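Local coordinates for fructose-bisphosphate aldolase (Slackia heliotrinireducens, PDB 4MOZ), which belongs to the DeoC/LacD family of aldolases and adopts the TIM-barrel fold, a closed eight-stranded parallel barrel ringed by helices, at residues 251-255 with 287-291; 237-241 with 264-268; 112-117 with 179-183; 189-194 with 211-217; 101-106 with 118-124. All blocks are in the same frame, centred on the assembly; numbering follows the deposited sequence.

How the interactions relate
All five interactions belong to one TIM barrel. Interaction 2, the deepest, joins the strands that flank helix 248-260 in the chain; interaction 1 packs that helix on helix 278-294, and the two touch where Ile288 CG2 comes 3.4 Å from Asn267 OD1. Interaction 4 adjoins interaction 2 through Val239 O and Val211 N, 3.2 Å apart and probably hydrogen-bonded. Interactions 3 to 5 lie at the C-terminal ends of strands: 3 joins two loops, 4 a helix start and a loop, 5 the two ends of one loop. Pro179 packs on Thr193 between 3 and 4, and Pro117 on Lys106 between 3 and 5. The centres of interactions 1 and 5 are about 29 Å apart.

Interaction 1. Residues 251-255 with 287-291; sequences FLQQL and AISAI
Neighbouring outer helices of the TIM barrel meet here: helix 248-260 and helix 278-294, which follow the last two strands, lean together through Leu252, Leu255 and Phe251 on one side and Ala287, Ile288 and Ile291 on the other. The short segments run nearly the same way, at 27°, with their axes 10.4 Å apart at closest approach, and no hydrogen bond links them. Leu252 points toward the other helix. Its CD2 touches Ala287 CB at 3.9 Å, a short side chain against which the longer leucine packs, and the same branch also meets Ile291 CD1. That isoleucine methyl lies against the leucine backbone as well, 3.4 Å from Leu252 O. Ile291 carries its CG1 branch beside its own backbone N (chi1 -68°), and with the chain extended from there CD1 comes to rest on Leu252. One turn back, Ile288 packs chiefly on Leu255 and Phe251: its CG2 methyl lies on Leu255 CD1 at 3.8 Å, while its longer branch crosses Phe251 at about a right angle and is also touched, at CG1, by Leu252 CD2. A beta-branched residue suits the place of Ile288, whose two arms meet different partners. Beyond the two segments, Phe251, Leu255 and Ile288 also rest on strand 266-269, and Ala287 and Ile291 on helix 298-305. Leu255 CG lies over one face of the Phe251 ring, toward its rim, whereas Ile288 approaches the ring edge in its plane, bringing CD1 to 3.7 Å from Phe251 CE2.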
# COMPACT_ATOMS: atom_id res chain seq x y z
N PHE C 251 -25.46 21.73 -31.22
CA PHE C 251 -24.80 21.66 -29.93
C PHE C 251 -25.59 22.40 -28.84
O PHE C 251 -25.82 21.86 -27.76
CB PHE C 251 -23.37 22.21 -30.03
CG PHE C 251 -22.66 22.30 -28.70
CD1 PHE C 251 -22.09 21.18 -28.11
CD2 PHE C 251 -22.58 23.52 -28.03
CE1 PHE C 251 -21.44 21.26 -26.89
CE2 PHE C 251 -21.94 23.61 -26.80
CZ PHE C 251 -21.37 22.48 -26.23
N LEU C 252 -26.00 23.63 -29.14
CA LEU C 252 -26.71 24.46 -28.17
C LEU C 252 -28.11 23.93 -27.90
O LEU C 252 -28.64 24.11 -26.81
CB LEU C 252 -26.74 25.93 -28.61
CG LEU C 252 -25.39 26.67 -28.66
CD1 LEU C 252 -25.49 27.91 -29.55
CD2 LEU C 252 -24.88 27.05 -27.28
N GLN C 253 -28.68 23.25 -28.90
CA GLN C 253 -29.98 22.59 -28.77
C GLN C 253 -29.89 21.35 -27.88
O GLN C 253 -30.80 21.07 -27.11
CB GLN C 253 -30.55 22.22 -30.15
CG GLN C 253 -31.96 21.63 -30.14
CD GLN C 253 -33.03 22.63 -29.74
OE1 GLN C 253 -33.18 23.68 -30.36
NE2 GLN C 253 -33.78 22.31 -28.69
N GLN C 254 -28.79 20.60 -28.00
CA GLN C 254 -28.55 19.46 -27.13
C GLN C 254 -28.49 19.89 -25.67
O GLN C 254 -29.15 19.30 -24.82
CB GLN C 254 -27.26 18.74 -27.51
CG GLN C 254 -27.35 17.90 -28.77
CD GLN C 254 -26.05 17.18 -29.08
OE1 GLN C 254 -25.20 17.02 -28.20
NE2 GLN C 254 -25.89 16.75 -30.32
N LEU C 255 -27.71 20.94 -25.39
CA LEU C 255 -27.55 21.45 -24.03
C LEU C 255 -28.87 21.94 -23.45
O LEU C 255 -29.15 21.75 -22.26
CB LEU C 255 -26.52 22.59 -24.00
CG LEU C 255 -25.07 22.30 -24.39
CD1 LEU C 255 -24.20 23.48 -24.00
CD2 LEU C 255 -24.54 21.02 -23.74
N ALA C 287 -22.40 31.87 -25.20
CA ALA C 287 -23.60 31.19 -25.69
C ALA C 287 -24.05 30.08 -24.74
O ALA C 287 -25.23 30.00 -24.38
CB ALA C 287 -23.36 30.63 -27.08
N ILE C 288 -23.10 29.23 -24.32
CA ILE C 288 -23.38 28.16 -23.37
C ILE C 288 -23.88 28.72 -22.04
O ILE C 288 -24.91 28.27 -21.53
CB ILE C 288 -22.14 27.27 -23.15
CG1 ILE C 288 -21.75 26.55 -24.45
CG2 ILE C 288 -22.39 26.25 -22.04
CD1 ILE C 288 -20.37 25.93 -24.43
N SER C 289 -23.17 29.70 -21.49
CA SER C 289 -23.53 30.33 -20.23
C SER C 289 -24.88 31.05 -20.28
O SER C 289 -25.57 31.16 -19.27
CB SER C 289 -22.44 31.31 -19.78
OG SER C 289 -21.34 30.63 -19.21
N ALA C 290 -25.25 31.55 -21.46
CA ALA C 290 -26.53 32.23 -21.63
C ALA C 290 -27.69 31.25 -21.48
O ALA C 290 -28.67 31.56 -20.80
CB ALA C 290 -26.60 32.95 -22.97
N ILE C 291 -27.56 30.07 -22.09
CA ILE C 291 -28.54 29.00 -21.89
C ILE C 291 -28.53 28.52 -20.44
O ILE C 291 -29.57 28.49 -19.79
CB ILE C 291 -28.28 27.80 -22.83
CG1 ILE C 291 -28.57 28.19 -24.28
CG2 ILE C 291 -29.13 26.60 -22.42
CD1 ILE C 291 -28.13 27.16 -25.30

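Interaction 2. Residues 237-241 with 264-268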
# COMPACT_ATOMS: atom_id res chain seq x y z
N GLY C 237 -26.48 17.21 -8.47
CA GLY C 237 -26.78 17.81 -9.77
C GLY C 237 -26.04 17.11 -10.89
O GLY C 237 -24.83 16.89 -10.81
N LEU C 238 -26.77 16.74 -11.94
CA LEU C 238 -26.17 16.05 -13.07
C LEU C 238 -25.76 17.06 -14.14
O LEU C 238 -26.55 17.93 -14.52
CB LEU C 238 -27.14 15.02 -13.64
CG LEU C 238 -26.72 14.23 -14.89
CD1 LEU C 238 -27.42 12.88 -14.89
CD2 LEU C 238 -27.01 15.00 -16.17
N VAL C 239 -24.53 16.95 -14.61
CA VAL C 239 -24.10 17.75 -15.75
C VAL C 239 -23.75 16.83 -16.90
O VAL C 239 -23.26 15.72 -16.69
CB VAL C 239 -22.96 18.75 -15.43
CG1 VAL C 239 -23.28 19.54 -14.16
CG2 VAL C 239 -21.63 18.05 -15.29
N CYS C 240 -24.02 17.28 -18.11
CA CYS C 240 -23.80 16.45 -19.27
C CYS C 240 -22.93 17.19 -20.29
O CYS C 240 -22.28 18.19 -19.95
CB CYS C 240 -25.15 16.06 -19.87
SG CYS C 240 -25.11 14.56 -20.85
N ALA C 241 -22.90 16.68 -21.52
CA ALA C 241 -22.11 17.29 -22.59
C ALA C 241 -22.82 17.20 -23.94
O ALA C 241 -23.56 16.24 -24.20
CB ALA C 241 -20.73 16.64 -22.66
N ALA C 264 -30.91 18.04 -16.42
CA ALA C 264 -29.53 18.40 -16.07
C ALA C 264 -29.45 19.70 -15.26
O ALA C 264 -30.26 20.61 -15.45
CB ALA C 264 -28.68 18.51 -17.33
N SER C 265 -28.47 19.78 -14.36
CA SER C 265 -28.22 20.98 -13.57
C SER C 265 -27.04 21.77 -14.13
O SER C 265 -26.51 22.67 -13.47
CB SER C 265 -27.93 20.61 -12.12
OG SER C 265 -29.11 20.19 -11.47
N GLY C 266 -26.65 21.44 -15.36
CA GLY C 266 -25.58 22.17 -16.02
C GLY C 266 -24.92 21.37 -17.12
O GLY C 266 -25.48 20.41 -17.64
N ASN C 267 -23.71 21.79 -17.48
CA ASN C 267 -22.96 21.16 -18.56
C ASN C 267 -21.45 21.24 -18.35
O ASN C 267 -20.97 22.05 -17.56
CB ASN C 267 -23.34 21.78 -19.91
CG ASN C 267 -23.57 23.28 -19.83
OD1 ASN C 267 -22.66 24.05 -19.49
ND2 ASN C 267 -24.79 23.70 -20.15
N ALA C 268 -20.72 20.36 -19.04
CA ALA C 268 -19.26 20.37 -19.05
C ALA C 268 -18.78 20.35 -20.50
O ALA C 268 -19.14 19.45 -21.27
CB ALA C 268 -18.71 19.18 -18.29
O HOH W 1 -29.65 17.73 -12.34
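Val239 lies against the backbone of Gly266, its CB 3.7 Å from Gly266 C and its CG1 alongside Gly266 CA. Gly266, without a side chain, packs close to that CG1, and its backbone angles are those that call for glycine. Val239 points to the face of the sheet turned away from the helices, where its CG2 meets Ala268 CB and both residues touch Lys210. Cys240 and Asn267 project from the other face, toward helix 248-260, and Asn267 ND2 is hydrogen-bonded to Thr292. The strands are the seventh and eighth of the TIM barrel, parallel neighbours joined through helix 248-260 in a beta-alpha-beta crossover. Ala268 N donates to Cys240 O at 2.8 Å, almost straight onto the carbonyl (176° at the oxygen), and Ser265 N reaches Leu238 O at 2.7 Å, in the carbonyl plane; between them the bond from Cys240 N to Gly266 O is weak. At the N-terminal end of strand 237-240 Leu238 CD2 packs on Ala264 CB, 4.1 Å away. A water there accepts from Leu238 N and hydrogen-bonds Ser265 OG at 2.7 Å.

Interaction 3. Residues 112-117 with 179-183; sequences TAQDDP and PRGKA
Asp116 bonds to the backbone of Lys182 across two loops of the TIM barrel, and its carboxylate carries the contact. CB itself makes no close contact with residues 179-183; from it the chain turns beside its own backbone N (chi1 -84°), and the touching begins at CG, 3.9 Å from Gly181 CA. OD1 then accepts Lys182 N at 2.9 Å, on its syn side though 26° out of the carboxylate plane, with a nearly straight N-H (164°). OD2 receives a water at 2.7 Å, which in turn accepts from Ala183 N, and it also accepts Glu150 N. A short acidic side chain suits the place, because its two oxygens accept from three donors, Lys182 N, the water and Glu150 N. Gly181 packs closely on the carboxylate, its CA 3.4 Å from Asp116 OD1, and its backbone angles by themselves call for glycine. Beside it is van der Waals packing. Pro117 CG makes an apolar contact with Arg180 CG at 4.0 Å, and Thr112 OG1 is 3.9 Å from Arg180 CG. Thr112 turns its methyl CG2 onto the backbone at Lys182 N, 3.6 Å away. The far end of Arg180 turns to Glu188 in a salt bridge. Residues 112-117 lie in the loop between strand 99-102 and helix 125-132, residues 179-183 in the one between strand 172-177 and helix 191-204, and Gln114 of a neighbouring subunit packs on Asp116 and Lys182.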
# COMPACT_ATOMS: atom_id res chain seq x y z
N THR C 112 -8.31 0.15 -23.52
CA THR C 112 -9.10 -0.81 -22.75
C THR C 112 -8.80 -2.27 -23.12
O THR C 112 -8.66 -3.11 -22.23
CB THR C 112 -10.61 -0.52 -22.93
OG1 THR C 112 -10.88 0.80 -22.45
CG2 THR C 112 -11.48 -1.54 -22.15
N ALA C 113 -8.70 -2.54 -24.42
CA ALA C 113 -8.38 -3.88 -24.92
C ALA C 113 -7.08 -4.45 -24.34
O ALA C 113 -6.96 -5.67 -24.19
CB ALA C 113 -8.34 -3.87 -26.45
N GLN C 114 -6.13 -3.57 -24.03
CA GLN C 114 -4.88 -3.97 -23.40
C GLN C 114 -5.06 -4.15 -21.89
O GLN C 114 -4.66 -5.18 -21.33
CB GLN C 114 -3.77 -2.95 -23.67
CG GLN C 114 -2.44 -3.29 -22.99
CD GLN C 114 -1.41 -2.17 -23.05
OE1 GLN C 114 -1.46 -1.30 -23.91
NE2 GLN C 114 -0.44 -2.22 -22.14
N ASP C 115 -5.66 -3.15 -21.24
CA ASP C 115 -5.89 -3.17 -19.79
C ASP C 115 -6.99 -2.18 -19.44
O ASP C 115 -7.07 -1.10 -20.02
CB ASP C 115 -4.59 -2.81 -19.05
CG ASP C 115 -4.58 -3.28 -17.58
OD1 ASP C 115 -5.35 -4.20 -17.21
OD2 ASP C 115 -3.78 -2.74 -16.80
N ASP C 116 -7.84 -2.56 -18.49
CA ASP C 116 -8.89 -1.68 -17.97
C ASP C 116 -8.29 -0.37 -17.44
O ASP C 116 -7.17 -0.36 -16.95
CB ASP C 116 -9.68 -2.39 -16.86
CG ASP C 116 -10.79 -3.28 -17.40
OD1 ASP C 116 -10.98 -3.37 -18.64
OD2 ASP C 116 -11.49 -3.89 -16.58
N PRO C 117 -9.05 0.74 -17.53
CA PRO C 117 -8.49 2.04 -17.15
C PRO C 117 -8.39 2.26 -15.64
O PRO C 117 -9.21 1.76 -14.87
CB PRO C 117 -9.48 3.03 -17.76
CG PRO C 117 -10.78 2.30 -17.76
CD PRO C 117 -10.45 0.85 -18.00
N PRO C 179 -18.47 4.76 -16.85
CA PRO C 179 -18.29 3.32 -16.80
C PRO C 179 -17.51 2.84 -18.03
O PRO C 179 -17.95 3.02 -19.17
CB PRO C 179 -19.72 2.79 -16.79
CG PRO C 179 -20.49 3.86 -16.10
CD PRO C 179 -19.87 5.15 -16.58
N ARG C 180 -16.34 2.27 -17.78
CA ARG C 180 -15.44 1.88 -18.85
C ARG C 180 -14.65 0.64 -18.45
O ARG C 180 -14.18 0.53 -17.32
CB ARG C 180 -14.48 3.02 -19.20
CG ARG C 180 -13.67 2.77 -20.47
CD ARG C 180 -12.91 4.02 -20.90
NE ARG C 180 -13.81 5.14 -21.18
CZ ARG C 180 -13.46 6.42 -21.17
NH1 ARG C 180 -12.21 6.78 -20.89
NH2 ARG C 180 -14.37 7.35 -21.43
N GLY C 181 -14.52 -0.27 -19.40
CA GLY C 181 -13.78 -1.49 -19.17
C GLY C 181 -14.32 -2.64 -20.00
O GLY C 181 -15.40 -2.55 -20.59
N LYS C 182 -13.51 -3.69 -20.06
CA LYS C 182 -13.85 -5.02 -20.54
C LYS C 182 -15.31 -5.40 -20.24
O LYS C 182 -16.05 -5.84 -21.13
CB LYS C 182 -12.93 -5.97 -19.78
CG LYS C 182 -12.53 -7.28 -20.40
CD LYS C 182 -11.81 -8.02 -19.29
CE LYS C 182 -10.80 -9.01 -19.80
NZ LYS C 182 -9.82 -9.31 -18.73
N ALA C 183 -15.72 -5.20 -18.99
CA ALA C 183 -17.07 -5.56 -18.51
C ALA C 183 -18.16 -4.66 -19.07
O ALA C 183 -19.33 -5.06 -19.11
CB ALA C 183 -17.12 -5.53 -16.99
O HOH W 2 -14.02 -4.67 -17.00

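Interaction 4. Residues 189-194 with 211-217; sequences KAPTTI and VNPPVAT
Ile194 fills the middle of this contact, pressing its branches onto Val211, Asn212 and Pro214. Its CG2 methyl meets Val211 CG2 at 3.7 Å, CG1 crosses Pro214 at about a right angle with CB 3.8 Å away, and CD1 lies against the backbone at Asn212 O, 3.4 Å off. Successive bends (chi1 -57°, chi2 -56°) fold the CG1 branch back so that CD1 finds that carbonyl. Further along the seam Pro191, first residue of helix 191-204, packs its ring on Val215 and Thr217, with its CA 3.9 Å from Pro214 CB: CD meets Val215 CG2 at 4.1 Å, and ring atom CG meets the Thr217 CG2 methyl at 4.1 Å. Proline suits this first turn, where its missing N-H costs no helical bond. At the polar edge Val215 N donates to Lys189 O at 2.9 Å, running nearly along the C=O axis, and the lysine's extended chain runs obliquely past Asn212, CE 3.7 Å from Asn212 ND2. Residues 211-217 are tied beyond the contact as well, Pro214 O to Ser222 and Val215 O to Asn225. This packing of a helix start on the loop after the next strand, 208-210, belongs to the C-terminal rim of a TIM barrel.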
# COMPACT_ATOMS: atom_id res chain seq x y z
N LYS C 189 -22.85 3.73 -23.10
CA LYS C 189 -23.79 4.84 -23.14
C LYS C 189 -25.26 4.40 -23.19
O LYS C 189 -26.14 5.15 -23.62
CB LYS C 189 -23.44 5.78 -24.31
CG LYS C 189 -22.09 6.46 -24.12
CD LYS C 189 -21.61 7.19 -25.36
CE LYS C 189 -20.29 7.88 -25.08
NZ LYS C 189 -19.72 8.48 -26.32
N ALA C 190 -25.51 3.17 -22.72
CA ALA C 190 -26.88 2.71 -22.52
C ALA C 190 -27.53 3.56 -21.43
O ALA C 190 -26.86 4.00 -20.50
CB ALA C 190 -26.89 1.23 -22.14
N PRO C 191 -28.85 3.81 -21.55
CA PRO C 191 -29.57 4.59 -20.54
C PRO C 191 -29.38 4.10 -19.10
O PRO C 191 -29.18 4.92 -18.20
CB PRO C 191 -31.03 4.44 -20.97
CG PRO C 191 -30.96 4.26 -22.45
CD PRO C 191 -29.70 3.49 -22.72
N THR C 192 -29.41 2.78 -18.89
CA THR C 192 -29.25 2.20 -17.55
C THR C 192 -27.85 2.42 -16.99
O THR C 192 -27.67 2.61 -15.79
CB THR C 192 -29.56 0.68 -17.52
OG1 THR C 192 -28.75 0.01 -18.49
CG2 THR C 192 -31.04 0.41 -17.81
N THR C 193 -26.85 2.38 -17.88
CA THR C 193 -25.47 2.62 -17.50
C THR C 193 -25.28 4.05 -16.99
O THR C 193 -24.66 4.27 -15.94
CB THR C 193 -24.52 2.35 -18.67
OG1 THR C 193 -24.68 1.00 -19.11
CG2 THR C 193 -23.08 2.59 -18.28
N ILE C 194 -25.83 5.01 -17.73
CA ILE C 194 -25.74 6.42 -17.38
C ILE C 194 -26.49 6.71 -16.08
O ILE C 194 -26.01 7.47 -15.24
CB ILE C 194 -26.29 7.31 -18.53
CG1 ILE C 194 -25.54 7.04 -19.84
CG2 ILE C 194 -26.25 8.79 -18.15
CD1 ILE C 194 -24.03 7.20 -19.78
N VAL C 211 -21.69 12.96 -16.58
CA VAL C 211 -21.87 11.70 -17.31
C VAL C 211 -21.91 11.96 -18.81
O VAL C 211 -22.06 13.09 -19.24
CB VAL C 211 -23.17 10.97 -16.90
CG1 VAL C 211 -23.11 10.50 -15.45
CG2 VAL C 211 -24.40 11.85 -17.13
N ASN C 212 -21.76 10.90 -19.60
CA ASN C 212 -22.02 10.97 -21.03
C ASN C 212 -23.52 11.05 -21.29
O ASN C 212 -24.31 10.55 -20.48
CB ASN C 212 -21.47 9.73 -21.73
CG ASN C 212 -19.97 9.77 -21.89
OD1 ASN C 212 -19.40 10.80 -22.26
ND2 ASN C 212 -19.32 8.64 -21.62
N PRO C 213 -23.92 11.69 -22.41
CA PRO C 213 -25.32 11.56 -22.79
C PRO C 213 -25.63 10.12 -23.19
O PRO C 213 -24.83 9.49 -23.88
CB PRO C 213 -25.44 12.50 -24.00
CG PRO C 213 -24.05 12.64 -24.53
CD PRO C 213 -23.16 12.55 -23.33
N PRO C 214 -26.77 9.58 -22.71
CA PRO C 214 -27.18 8.23 -23.14
C PRO C 214 -27.65 8.22 -24.59
O PRO C 214 -28.12 9.24 -25.08
CB PRO C 214 -28.34 7.90 -22.20
CG PRO C 214 -28.87 9.23 -21.76
CD PRO C 214 -27.68 10.14 -21.70
N VAL C 215 -27.53 7.08 -25.25
CA VAL C 215 -28.06 6.92 -26.61
C VAL C 215 -29.59 7.04 -26.62
O VAL C 215 -30.26 6.79 -25.61
CB VAL C 215 -27.64 5.58 -27.27
CG1 VAL C 215 -26.14 5.55 -27.52
CG2 VAL C 215 -28.10 4.39 -26.44
N ALA C 216 -30.13 7.44 -27.77
CA ALA C 216 -31.57 7.36 -28.01
C ALA C 216 -31.96 5.90 -28.15
O ALA C 216 -31.15 5.07 -28.59
CB ALA C 216 -31.95 8.13 -29.26
N THR C 217 -33.19 5.58 -27.76
CA THR C 217 -33.74 4.24 -27.94
C THR C 217 -35.04 4.36 -28.74
O THR C 217 -35.49 5.47 -29.06
CB THR C 217 -33.99 3.54 -26.59
OG1 THR C 217 -34.69 4.41 -25.70
CG2 THR C 217 -32.67 3.13 -25.95

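Interaction 5. Residues 101-106 with 118-124; sequences VKMNSK and YSPQLHD
Met103 and Leu122 are joined where the chain leaves the third strand of the TIM barrel, 99-102, and a long loop folds back over it on the way to helix 125-132. Leu122 N donates to Met103 O at 2.8 Å, and a second bond runs from Asn104 ND2 to Ser119 O at 3.0 Å; that oxygen lies close to the amide plane of Asn104, though the nitrogen stands well above the carbonyl plane. Around these bonds side chains pack. Leu122 CG rests 3.4 Å from Met103 O and its CD1 touches Ser105 CB, while Pro120 CD presses on Ser105 O at 3.2 Å. Met103, present as selenomethionine, has an unbranched chain bent at chi2 (-61°) and chi3, which carries SE to 3.7 Å from His123 CE1, the two side chains crossing at about a right angle. Second-shell bonds set the pieces. Asn104 O accepts from Lys102 NZ and Ser105 OG on opposite faces of its plane, and Asn104 OD1 takes Lys102 NZ as well as Thr144 N. Gln121 NE2 holds His123 O, and Asp124 caps helix 125-132 at Ala127 N, while Asp124 N bonds Gln161 of a neighbouring subunit. His123 is fixed at both ring nitrogens: ND1 donates to Asp124 O at 3.1 Å, within the ring plane, and NE2 shares a water, 2.7 Å from it, with Lys102 O.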
# COMPACT_ATOMS: atom_id res chain seq x y z
N VAL C 101 -10.01 22.00 -9.13
CA VAL C 101 -8.80 21.20 -9.29
C VAL C 101 -9.14 19.73 -9.58
O VAL C 101 -9.73 19.04 -8.74
CB VAL C 101 -7.85 21.32 -8.08
CG1 VAL C 101 -6.60 20.48 -8.29
CG2 VAL C 101 -7.48 22.78 -7.85
N LYS C 102 -8.78 19.29 -10.78
CA LYS C 102 -9.00 17.91 -11.18
C LYS C 102 -7.94 17.02 -10.53
O LYS C 102 -6.76 17.07 -10.89
CB LYS C 102 -8.98 17.79 -12.71
CG LYS C 102 -9.24 16.39 -13.26
CD LYS C 102 -10.56 15.82 -12.77
CE LYS C 102 -11.09 14.77 -13.72
NZ LYS C 102 -10.21 13.57 -13.76
N MSE C 103 -8.37 16.22 -9.56
CA MSE C 103 -7.48 15.48 -8.66
C MSE C 103 -6.78 14.28 -9.30
O MSE C 103 -5.67 13.93 -8.90
CB MSE C 103 -8.25 15.01 -7.42
CG MSE C 103 -8.81 16.13 -6.59
SE MSE C 103 -7.43 17.30 -5.88
CE MSE C 103 -6.58 16.07 -4.62
N ASN C 104 -7.44 13.62 -10.24
CA ASN C 104 -6.82 12.50 -10.94
C ASN C 104 -6.73 12.71 -12.45
O ASN C 104 -7.46 13.54 -13.00
CB ASN C 104 -7.51 11.17 -10.58
CG ASN C 104 -8.94 11.06 -11.07
OD1 ASN C 104 -9.60 12.05 -11.39
ND2 ASN C 104 -9.44 9.83 -11.11
N SER C 105 -5.82 11.99 -13.09
CA SER C 105 -5.67 12.02 -14.54
C SER C 105 -4.90 10.78 -15.01
O SER C 105 -4.13 10.21 -14.25
CB SER C 105 -4.92 13.28 -15.00
OG SER C 105 -5.74 14.43 -14.90
N LYS C 106 -5.12 10.40 -16.27
CA LYS C 106 -4.36 9.34 -16.92
C LYS C 106 -4.20 9.70 -18.39
O LYS C 106 -4.91 10.58 -18.88
CB LYS C 106 -5.06 7.98 -16.76
CG LYS C 106 -6.37 7.85 -17.52
CD LYS C 106 -6.75 6.39 -17.71
CE LYS C 106 -7.92 6.23 -18.66
NZ LYS C 106 -7.51 6.41 -20.09
N TYR C 118 -7.36 3.01 -15.25
CA TYR C 118 -7.22 3.51 -13.90
C TYR C 118 -6.63 4.93 -13.94
O TYR C 118 -5.59 5.17 -14.55
CB TYR C 118 -6.34 2.58 -13.05
CG TYR C 118 -5.94 3.17 -11.70
CD1 TYR C 118 -6.89 3.78 -10.88
CD2 TYR C 118 -4.63 3.09 -11.25
CE1 TYR C 118 -6.53 4.32 -9.65
CE2 TYR C 118 -4.26 3.62 -10.01
CZ TYR C 118 -5.21 4.24 -9.22
OH TYR C 118 -4.87 4.78 -8.00
N SER C 119 -7.33 5.87 -13.31
CA SER C 119 -6.85 7.24 -13.17
C SER C 119 -6.56 7.54 -11.70
O SER C 119 -7.49 7.62 -10.89
CB SER C 119 -7.86 8.22 -13.78
OG SER C 119 -7.48 9.57 -13.55
N PRO C 120 -5.27 7.69 -11.34
CA PRO C 120 -4.86 7.82 -9.94
C PRO C 120 -4.92 9.24 -9.40
O PRO C 120 -4.62 10.19 -10.13
CB PRO C 120 -3.40 7.38 -9.99
CG PRO C 120 -2.93 7.87 -11.32
CD PRO C 120 -4.11 7.71 -12.25
N GLN C 121 -5.29 9.38 -8.13
CA GLN C 121 -5.17 10.67 -7.46
C GLN C 121 -3.71 11.11 -7.56
O GLN C 121 -2.81 10.35 -7.23
CB GLN C 121 -5.62 10.58 -6.01
CG GLN C 121 -5.65 11.93 -5.31
CD GLN C 121 -6.29 11.88 -3.94
OE1 GLN C 121 -7.15 11.04 -3.68
NE2 GLN C 121 -5.88 12.79 -3.06
N LEU C 122 -3.50 12.33 -8.02
CA LEU C 122 -2.16 12.81 -8.37
C LEU C 122 -1.38 13.37 -7.20
O LEU C 122 -0.16 13.45 -7.25
CB LEU C 122 -2.25 13.84 -9.50
CG LEU C 122 -2.89 13.34 -10.80
CD1 LEU C 122 -3.13 14.50 -11.77
CD2 LEU C 122 -2.05 12.24 -11.46
N HIS C 123 -2.08 13.75 -6.13
CA HIS C 123 -1.47 14.34 -4.94
C HIS C 123 -2.51 14.40 -3.87
O HIS C 123 -3.69 14.21 -4.15
CB HIS C 123 -0.97 15.75 -5.24
CG HIS C 123 -1.96 16.58 -6.02
ND1 HIS C 123 -3.03 17.16 -5.43
CD2 HIS C 123 -2.05 16.86 -7.38
CE1 HIS C 123 -3.76 17.80 -6.37
NE2 HIS C 123 -3.16 17.62 -7.56
N ASP C 124 -2.11 14.67 -2.63
CA ASP C 124 -3.09 14.78 -1.55
C ASP C 124 -3.90 16.08 -1.63
O ASP C 124 -3.56 17.01 -2.37
CB ASP C 124 -2.43 14.61 -0.17
CG ASP C 124 -1.33 15.63 0.11
OD1 ASP C 124 -1.36 16.75 -0.46
OD2 ASP C 124 -0.44 15.32 0.92
O HOH W 3 -4.13 17.74 -10.10